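Local coordinates for probable membrane transporter protein MamO (Magnetospirillum magneticum, PDB 5HMA) that promotes magnetite nucleation and formation in magnetosomes and activates the MamE protease, its protease-like domain binding transition metal ions while probably not acting as a protease itself, at residues Val49-Thr54 against Arg58-Gln63; Pro45-Gln50 against Ala74-Gln79; Val10-Gly15 against His39-Leu44. All blocks are in the same frame, centred on the assembly; numbering follows the deposited sequence.

The three contacts all belong to the first of the two beta barrels in this trypsin-like domain. Interaction 3 closes before the other two open along the chain: it sets the end of strand 9-13 against the short helix 38-41 and the turn after it. Interactions 1 and 2 then start from strand 47-51, the first pairing it with its hairpin partner 58-68, the second reaching across the interior to strand 73-78. Their centres lie about 9 Å apart, while interaction 3 lies about 7 Å from interaction 2 and 12 Å from interaction 1. Strands 9-13 and 47-51 are also bonded to each other, closing the barrel that the contacts help to fill, away from the nickel-binding histidines.

Interaction 1: Val49-Thr54 against Arg58-Gln63; sequences VQVATT and RRFPAQ
Val-49 and Val-51 each exchange a pair of backbone hydrogen bonds with Phe-60 and Arg-58 respectively, in an antiparallel ladder whose short strand axes approach to 4.7 Å with their directions 150° apart. The bond from Val-49 N to Phe-60 O is short, 2.7 Å, and almost straight (N-H...O 175°). Between these hydrogen-bonded pairs sits the non-hydrogen-bonded pair Gln-50 and Arg-59, whose side chains run side by side on one face of the sheet. The amide is turned only 20° from the guanidinium plane, and its NE2 lies over one face, toward the rim, with Gln-50 NE2 3.3 Å from Arg-59 NE. Both atoms are donors, so no hydrogen bond joins them; the near-parallel groups are in van der Waals contact, and each donor finds its acceptor elsewhere: NE2 bonds to Ala-19 O and NE to Ser-48 OG, while Arg-59 NH2 reaches Gly-16 O. These outside bonds probably help keep the two flat groups nearly parallel.

The other face carries Val-49, Val-51 and Phe-60, with Arg-58 at its outer end. Val-51 meets the aromatic ring at its edge, CG2 lying 3.7 Å from Phe-60 CD2, while Phe-84 packs against the same ring edge-to-face. Val-49 CG2, beside its own backbone N, touches Ala-62 CB at 3.7 Å. Toward the turn, the methyl CG2 of Thr-53 rests 3.9 Å from Arg-58 CG, and Phe-60 CZ lies over one face of the Arg-58 guanidinium, toward its rim. Consecutive antiparallel strands joined by a short loop form a beta hairpin, here within the N-terminal barrel of a trypsin-like domain.

Interaction 2: Pro45-Gln50 against Ala74-Gln79; sequences PEISVQ and ALLKMQ
Inside the closed barrel, strand 47-51 faces strand 73-78 through Ile-47, Val-49, Leu-76 and Met-78. The two strands are not adjacent in the sheet; both flank strand 58-68, and the curl of the barrel swings them into a steep crossing of 76°, their short axes 8.5 Å apart at the closest. At that spacing no backbone bond links them, and the join is made entirely by apolar side chains.

Met-78 meets Val-49 at about a right angle. Its sulfur comes up against one branch, SD lying 3.6 Å from Val-49 CG1, and its CG also lies 4.1 Å from Val-49 CG2, so that the thioether chain lies across the isopropyl group. The Met-78 chain runs extended through chi2 and bends only at its last torsion (chi3 -83°), which carries the terminal methyl off the line of the chain. Two residues earlier on the strand, Leu-76 turns CD1 to the gap between Ile-47 and Val-49: it is 4.0 Å from Ile-47 CG2 and 4.3 Å from Val-49 CG2. The Ile-47 methyl is placed for this because CG2 stands opposite the backbone N, with CG1 taking the position beside it.

Lys-77 points away from this core, its NZ bonded to Met-78 O at 2.9 Å and also to Asn-31 O. Val-34 of strand 33-37 packs on Met-78, and Val-41 on Ile-47. Aliphatic side chains from strands that share no hydrogen bonds are what fills the core of a trypsin-like beta barrel.

Interaction 3: Val10-Gly15 against His39-Leu44; sequences VGVGGG and HSVSKL
Val-12 and Val-41 lean against each other at an oblique angle where the first beta barrel of the trypsin-like fold meets the short, weakly bonded helix 38-41, while Leu-44 is laid over the backbone of Gly-13 and Gly-14. The contact thus has two parts, methyl against methyl and methyl against peptide, and no hydrogen bond crosses it.

In the first part a single branch from each valine does the touching. The CG1 methyls of Val-12 and Val-41 are 3.5 Å apart, tighter than usual for two carbons. They come from different rotamers: in Val-12, CG1 stands opposite the backbone N (chi1 178°), whereas in Val-41 it lies beside the N (chi1 -64°), and these settings bring the two branches together. Ile-47 and Thr-36 touch both valines as well, so the pair is enclosed within the barrel interior.

Leu-44 reaches its place through a type I turn starting at Val-41, closed by the bond from Leu-44 N to Val-41 O at 3.0 Å. From the end of that turn the side chain points at the glycine strand. No side chain stands between it and the backbone there, which is why a leucine methyl can rest on main-chain atoms. The same Gly-13 is tied on the sheet side by a backbone hydrogen bond to Ser-48, holding the peptide in position.

The helix also carries His-39, whose ND1 bonds to Asp-72 OD2, a pairing like the histidine and aspartate of active trypsin-like relatives, although this domain is an inactive protease. At the leucine, the closest approach puts CD1 squarely above the peptide plane, 3.6 Å from Gly-13 C and 3.9 Å from Gly-14 N.

Interaction 1: Val49-Thr54 against Arg58-Gln63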
loop_
_atom_site.group_PDB
_atom_site.type_symbol
_atom_site.label_atom_id
_atom_site.label_comp_id
_atom_site.label_asym_id
_atom_site.label_seq_id
_atom_site.Cartn_x
_atom_site.Cartn_y
_atom_site.Cartn_z
ATOM N N VAL A 49 -12.666 3.370 -0.866
ATOM C CA VAL A 49 -11.624 3.133 0.111
ATOM C C VAL A 49 -12.276 2.828 1.448
ATOM O O VAL A 49 -13.217 3.516 1.848
ATOM C CB VAL A 49 -10.674 4.338 0.213
ATOM C CG1 VAL A 49 -9.687 4.147 1.401
ATOM C CG2 VAL A 49 -9.930 4.512 -1.106
ATOM N N GLN A 50 -11.784 1.803 2.132
ATOM C CA GLN A 50 -12.375 1.402 3.399
ATOM C C GLN A 50 -11.444 1.761 4.544
ATOM O O GLN A 50 -10.296 1.316 4.589
ATOM C CB GLN A 50 -12.695 -0.098 3.391
ATOM C CG GLN A 50 -13.330 -0.516 2.054
ATOM C CD GLN A 50 -14.446 -1.532 2.200
ATOM O OE1 GLN A 50 -14.799 -1.948 3.312
ATOM N NE2 GLN A 50 -15.013 -1.941 1.065
ATOM N N VAL A 51 -11.960 2.576 5.456
ATOM C CA VAL A 51 -11.177 3.190 6.519
ATOM C C VAL A 51 -11.688 2.705 7.857
ATOM O O VAL A 51 -12.895 2.698 8.097
ATOM C CB VAL A 51 -11.250 4.738 6.433
ATOM C CG1 VAL A 51 -10.451 5.397 7.580
ATOM C CG2 VAL A 51 -10.790 5.233 5.039
ATOM N N ALA A 52 -10.768 2.290 8.725
ATOM C CA ALA A 52 -11.125 1.839 10.065
ATOM C C ALA A 52 -11.392 3.034 10.965
ATOM O O ALA A 52 -10.637 4.013 10.958
ATOM C CB ALA A 52 -9.998 0.960 10.667
ATOM N N THR A 53 -12.473 2.969 11.734
ATOM C CA THR A 53 -12.752 4.011 12.713
ATOM C C THR A 53 -13.177 3.335 14.004
ATOM O O THR A 53 -13.472 2.146 14.017
ATOM C CB THR A 53 -13.873 4.989 12.258
ATOM O OG1 THR A 53 -15.150 4.402 12.528
ATOM C CG2 THR A 53 -13.757 5.313 10.769
ATOM N N THR A 54 -13.235 4.098 15.086
ATOM C CA THR A 54 -13.728 3.585 16.345
ATOM C C THR A 54 -15.217 3.176 16.251
ATOM O O THR A 54 -15.727 2.450 17.108
ATOM C CB THR A 54 -13.536 4.633 17.469
ATOM O OG1 THR A 54 -14.052 5.887 17.023
ATOM C CG2 THR A 54 -12.056 4.809 17.798
ATOM N N ARG A 58 -15.667 2.788 7.641
ATOM C CA ARG A 58 -16.315 3.808 6.823
ATOM C C ARG A 58 -15.765 3.783 5.402
ATOM O O ARG A 58 -14.567 3.581 5.189
ATOM C CB ARG A 58 -16.136 5.199 7.438
ATOM C CG ARG A 58 -17.039 5.408 8.641
ATOM C CD ARG A 58 -17.190 6.867 9.008
ATOM N NE ARG A 58 -17.641 7.689 7.888
ATOM C CZ ARG A 58 -17.725 9.013 7.951
ATOM N NH1 ARG A 58 -17.389 9.633 9.074
ATOM N NH2 ARG A 58 -18.138 9.720 6.904
ATOM N N ARG A 59 -16.642 3.977 4.425
ATOM C CA ARG A 59 -16.219 3.920 3.031
ATOM C C ARG A 59 -16.243 5.296 2.412
ATOM O O ARG A 59 -17.122 6.100 2.698
ATOM C CB ARG A 59 -17.103 2.959 2.239
ATOM C CG ARG A 59 -16.893 1.533 2.702
ATOM C CD ARG A 59 -17.757 0.565 1.968
ATOM N NE ARG A 59 -17.340 0.380 0.584
ATOM C CZ ARG A 59 -17.943 -0.464 -0.246
ATOM N NH1 ARG A 59 -18.970 -1.184 0.197
ATOM N NH2 ARG A 59 -17.529 -0.592 -1.502
ATOM N N PHE A 60 -15.260 5.568 1.570
ATOM C CA PHE A 60 -15.208 6.834 0.847
ATOM C C PHE A 60 -14.892 6.548 -0.605
ATOM O O PHE A 60 -13.989 5.752 -0.893
ATOM C CB PHE A 60 -14.140 7.770 1.432
ATOM C CG PHE A 60 -14.303 8.034 2.898
ATOM C CD1 PHE A 60 -15.121 9.065 3.342
ATOM C CD2 PHE A 60 -13.667 7.228 3.836
ATOM C CE1 PHE A 60 -15.286 9.309 4.698
ATOM C CE2 PHE A 60 -13.824 7.462 5.195
ATOM C CZ PHE A 60 -14.633 8.506 5.628
ATOM N N PRO A 61 -15.636 7.179 -1.523
ATOM C CA PRO A 61 -15.271 7.075 -2.940
ATOM C C PRO A 61 -13.896 7.707 -3.199
ATOM O O PRO A 61 -13.496 8.653 -2.514
ATOM C CB PRO A 61 -16.394 7.840 -3.672
ATOM C CG PRO A 61 -17.112 8.619 -2.623
ATOM C CD PRO A 61 -16.832 8.013 -1.287
ATOM N N ALA A 62 -13.160 7.178 -4.164
ATOM C CA ALA A 62 -11.864 7.745 -4.480
ATOM C C ALA A 62 -11.684 7.836 -5.980
ATOM O O ALA A 62 -12.205 7.012 -6.728
ATOM C CB ALA A 62 -10.747 6.921 -3.854
ATOM N N GLN A 63 -10.968 8.868 -6.409
ATOM C CA GLN A 63 -10.583 9.015 -7.801
ATOM C C GLN A 63 -9.085 8.816 -7.902
ATOM O O GLN A 63 -8.346 9.101 -6.955
ATOM C CB GLN A 63 -10.973 10.395 -8.355
ATOM C CG GLN A 63 -12.456 10.752 -8.226
ATOM C CD GLN A 63 -13.364 9.786 -8.964
ATOM O OE1 GLN A 63 -13.106 9.427 -10.117
ATOM N NE2 GLN A 63 -14.436 9.355 -8.300
#

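Interaction 2: Pro45-Gln50 against Ala74-Gln79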
loop_
_atom_site.group_PDB
_atom_site.type_symbol
_atom_site.label_atom_id
_atom_site.label_comp_id
_atom_site.label_asym_id
_atom_site.label_seq_id
_atom_site.Cartn_x
_atom_site.Cartn_y
_atom_site.Cartn_z
ATOM N N PRO A 45 -14.381 -0.090 -12.167
ATOM C CA PRO A 45 -15.271 0.958 -12.689
ATOM C C PRO A 45 -15.387 2.139 -11.725
ATOM O O PRO A 45 -15.531 3.283 -12.149
ATOM C CB PRO A 45 -16.625 0.248 -12.833
ATOM C CG PRO A 45 -16.327 -1.211 -12.743
ATOM C CD PRO A 45 -15.103 -1.343 -11.888
ATOM N N GLU A 46 -15.323 1.845 -10.429
ATOM C CA GLU A 46 -15.360 2.873 -9.395
ATOM C C GLU A 46 -14.531 2.385 -8.213
ATOM O O GLU A 46 -14.423 1.187 -7.979
ATOM C CB GLU A 46 -16.801 3.181 -8.977
ATOM C CG GLU A 46 -17.741 1.993 -9.137
ATOM C CD GLU A 46 -19.108 2.213 -8.499
ATOM O OE1 GLU A 46 -19.410 3.367 -8.119
ATOM O OE2 GLU A 46 -19.878 1.229 -8.377
ATOM N N ILE A 47 -13.926 3.304 -7.479
ATOM C CA ILE A 47 -13.054 2.909 -6.388
ATOM C C ILE A 47 -13.623 3.368 -5.061
ATOM O O ILE A 47 -14.029 4.522 -4.905
ATOM C CB ILE A 47 -11.643 3.463 -6.571
ATOM C CG1 ILE A 47 -11.044 2.953 -7.882
ATOM C CG2 ILE A 47 -10.778 3.064 -5.384
ATOM C CD1 ILE A 47 -9.913 3.804 -8.399
ATOM N N SER A 48 -13.650 2.461 -4.098
ATOM C CA SER A 48 -14.065 2.833 -2.760
ATOM C C SER A 48 -12.943 2.470 -1.798
ATOM O O SER A 48 -12.326 1.412 -1.914
ATOM C CB SER A 48 -15.377 2.141 -2.378
ATOM O OG SER A 48 -15.753 2.468 -1.051
ATOM N N VAL A 49 -12.666 3.370 -0.866
ATOM C CA VAL A 49 -11.624 3.133 0.111
ATOM C C VAL A 49 -12.276 2.828 1.448
ATOM O O VAL A 49 -13.217 3.516 1.848
ATOM C CB VAL A 49 -10.674 4.338 0.213
ATOM C CG1 VAL A 49 -9.687 4.147 1.401
ATOM C CG2 VAL A 49 -9.930 4.512 -1.106
ATOM N N GLN A 50 -11.784 1.803 2.132
ATOM C CA GLN A 50 -12.375 1.402 3.399
ATOM C C GLN A 50 -11.444 1.761 4.544
ATOM O O GLN A 50 -10.296 1.316 4.589
ATOM C CB GLN A 50 -12.695 -0.098 3.391
ATOM C CG GLN A 50 -13.330 -0.516 2.054
ATOM C CD GLN A 50 -14.446 -1.532 2.200
ATOM O OE1 GLN A 50 -14.799 -1.948 3.312
ATOM N NE2 GLN A 50 -15.013 -1.941 1.065
ATOM N N ALA A 74 -0.524 3.826 -7.804
ATOM C CA ALA A 74 -1.570 4.807 -8.066
ATOM C C ALA A 74 -1.748 5.702 -6.845
ATOM O O ALA A 74 -1.723 5.229 -5.697
ATOM C CB ALA A 74 -2.889 4.117 -8.411
ATOM N N LEU A 75 -1.909 6.996 -7.105
ATOM C CA LEU A 75 -2.270 7.973 -6.079
ATOM C C LEU A 75 -3.765 8.223 -6.172
ATOM O O LEU A 75 -4.257 8.662 -7.208
ATOM C CB LEU A 75 -1.509 9.296 -6.264
ATOM C CG LEU A 75 -1.898 10.398 -5.268
ATOM C CD1 LEU A 75 -1.467 9.995 -3.872
ATOM C CD2 LEU A 75 -1.319 11.774 -5.658
ATOM N N LEU A 76 -4.479 7.935 -5.094
ATOM C CA LEU A 76 -5.917 8.152 -5.045
ATOM C C LEU A 76 -6.228 9.352 -4.163
ATOM O O LEU A 76 -5.458 9.698 -3.262
ATOM C CB LEU A 76 -6.642 6.913 -4.493
ATOM C CG LEU A 76 -6.302 5.522 -5.028
ATOM C CD1 LEU A 76 -7.200 4.480 -4.364
ATOM C CD2 LEU A 76 -6.447 5.477 -6.537
ATOM N N LYS A 77 -7.372 9.971 -4.410
ATOM C CA LYS A 77 -7.881 10.996 -3.515
ATOM C C LYS A 77 -9.297 10.618 -3.086
ATOM O O LYS A 77 -10.180 10.459 -3.921
ATOM C CB LYS A 77 -7.855 12.367 -4.196
ATOM C CG LYS A 77 -8.647 13.467 -3.502
ATOM C CD LYS A 77 -7.952 13.960 -2.240
ATOM C CE LYS A 77 -8.542 15.302 -1.789
ATOM N NZ LYS A 77 -9.886 15.140 -1.169
ATOM N N MET A 78 -9.507 10.447 -1.788
ATOM C CA MET A 78 -10.849 10.223 -1.274
ATOM C C MET A 78 -11.689 11.497 -1.414
ATOM O O MET A 78 -11.207 12.609 -1.147
ATOM C CB MET A 78 -10.787 9.762 0.180
ATOM C CG MET A 78 -10.140 8.392 0.346
ATOM S SD MET A 78 -10.197 7.689 2.023
ATOM C CE MET A 78 -8.775 8.490 2.791
ATOM N N GLN A 79 -12.929 11.335 -1.868
ATOM C CA GLN A 79 -13.859 12.449 -1.989
ATOM C C GLN A 79 -14.604 12.593 -0.672
ATOM O O GLN A 79 -15.584 11.891 -0.433
ATOM C CB GLN A 79 -14.858 12.225 -3.128
ATOM C CG GLN A 79 -14.222 11.740 -4.410
ATOM C CD GLN A 79 -13.341 12.790 -5.034
ATOM O OE1 GLN A 79 -12.114 12.661 -5.052
ATOM N NE2 GLN A 79 -13.960 13.845 -5.550
#

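Interaction 3: Val10-Gly15 against His39-Leu44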
loop_
_atom_site.group_PDB
_atom_site.type_symbol
_atom_site.label_atom_id
_atom_site.label_comp_id
_atom_site.label_asym_id
_atom_site.label_seq_id
_atom_site.Cartn_x
_atom_site.Cartn_y
_atom_site.Cartn_z
ATOM N N VAL A 10 -5.510 1.188 4.827
ATOM C CA VAL A 10 -6.890 1.118 4.339
ATOM C C VAL A 10 -7.091 -0.074 3.425
ATOM O O VAL A 10 -6.123 -0.666 2.928
ATOM C CB VAL A 10 -7.309 2.404 3.584
ATOM C CG1 VAL A 10 -7.319 3.624 4.507
ATOM C CG2 VAL A 10 -6.418 2.632 2.348
ATOM N N GLY A 11 -8.355 -0.422 3.195
ATOM C CA GLY A 11 -8.688 -1.391 2.167
ATOM C C GLY A 11 -9.102 -0.635 0.907
ATOM O O GLY A 11 -9.683 0.447 0.994
ATOM N N VAL A 12 -8.806 -1.202 -0.259
ATOM C CA VAL A 12 -9.215 -0.610 -1.524
ATOM C C VAL A 12 -10.025 -1.626 -2.330
ATOM O O VAL A 12 -9.668 -2.796 -2.378
ATOM C CB VAL A 12 -7.983 -0.128 -2.328
ATOM C CG1 VAL A 12 -8.418 0.427 -3.659
ATOM C CG2 VAL A 12 -7.191 0.920 -1.530
ATOM N N GLY A 13 -11.108 -1.183 -2.969
ATOM C CA GLY A 13 -11.899 -2.074 -3.800
ATOM C C GLY A 13 -12.909 -1.340 -4.660
ATOM O O GLY A 13 -12.844 -0.115 -4.784
ATOM N N GLY A 14 -13.834 -2.089 -5.263
ATOM C CA GLY A 14 -14.862 -1.525 -6.123
ATOM C C GLY A 14 -15.914 -0.792 -5.311
ATOM O O GLY A 14 -15.854 -0.781 -4.085
ATOM N N GLY A 15 -16.889 -0.192 -5.979
ATOM C CA GLY A 15 -17.891 0.598 -5.277
ATOM C C GLY A 15 -19.140 -0.128 -4.796
ATOM O O GLY A 15 -20.017 0.502 -4.196
ATOM N N HIS A 39 -2.239 -1.953 -10.593
ATOM C CA HIS A 39 -2.979 -3.096 -11.147
ATOM C C HIS A 39 -4.202 -3.470 -10.299
ATOM O O HIS A 39 -5.113 -4.129 -10.783
ATOM C CB HIS A 39 -2.065 -4.321 -11.301
ATOM C CG HIS A 39 -1.749 -5.021 -10.010
ATOM N ND1 HIS A 39 -0.623 -4.742 -9.263
ATOM C CD2 HIS A 39 -2.405 -6.002 -9.345
ATOM C CE1 HIS A 39 -0.604 -5.514 -8.191
ATOM N NE2 HIS A 39 -1.673 -6.292 -8.220
ATOM N N SER A 40 -4.234 -3.040 -9.043
ATOM C CA SER A 40 -5.356 -3.366 -8.168
ATOM C C SER A 40 -6.594 -2.513 -8.451
ATOM O O SER A 40 -7.713 -2.911 -8.127
ATOM C CB SER A 40 -4.954 -3.197 -6.694
ATOM O OG SER A 40 -3.860 -4.023 -6.372
ATOM N N VAL A 41 -6.405 -1.337 -9.041
ATOM C CA VAL A 41 -7.527 -0.416 -9.196
ATOM C C VAL A 41 -7.819 -0.064 -10.650
ATOM O O VAL A 41 -8.913 0.402 -10.958
ATOM C CB VAL A 41 -7.290 0.874 -8.395
ATOM C CG1 VAL A 41 -7.225 0.563 -6.920
ATOM C CG2 VAL A 41 -6.013 1.575 -8.869
ATOM N N SER A 42 -6.856 -0.290 -11.538
ATOM C CA SER A 42 -6.945 0.243 -12.899
ATOM C C SER A 42 -8.130 -0.293 -13.708
ATOM O O SER A 42 -8.509 0.290 -14.725
ATOM C CB SER A 42 -5.653 -0.040 -13.656
ATOM O OG SER A 42 -5.447 -1.436 -13.761
ATOM N N LYS A 43 -8.718 -1.399 -13.266
ATOM C CA LYS A 43 -9.820 -1.982 -14.022
ATOM C C LYS A 43 -11.134 -1.942 -13.240
ATOM O O LYS A 43 -12.151 -2.469 -13.698
ATOM C CB LYS A 43 -9.468 -3.413 -14.440
ATOM C CG LYS A 43 -8.237 -3.470 -15.355
ATOM C CD LYS A 43 -7.953 -4.877 -15.869
ATOM C CE LYS A 43 -6.921 -4.867 -17.004
ATOM N NZ LYS A 43 -5.622 -4.232 -16.610
ATOM N N LEU A 44 -11.108 -1.298 -12.071
ATOM C CA LEU A 44 -12.320 -1.048 -11.280
ATOM C C LEU A 44 -13.097 0.128 -11.848
ATOM O O LEU A 44 -12.550 1.226 -11.967
ATOM C CB LEU A 44 -11.981 -0.751 -9.815
ATOM C CG LEU A 44 -11.190 -1.801 -9.039
ATOM C CD1 LEU A 44 -10.860 -1.286 -7.650
ATOM C CD2 LEU A 44 -11.974 -3.108 -8.963
#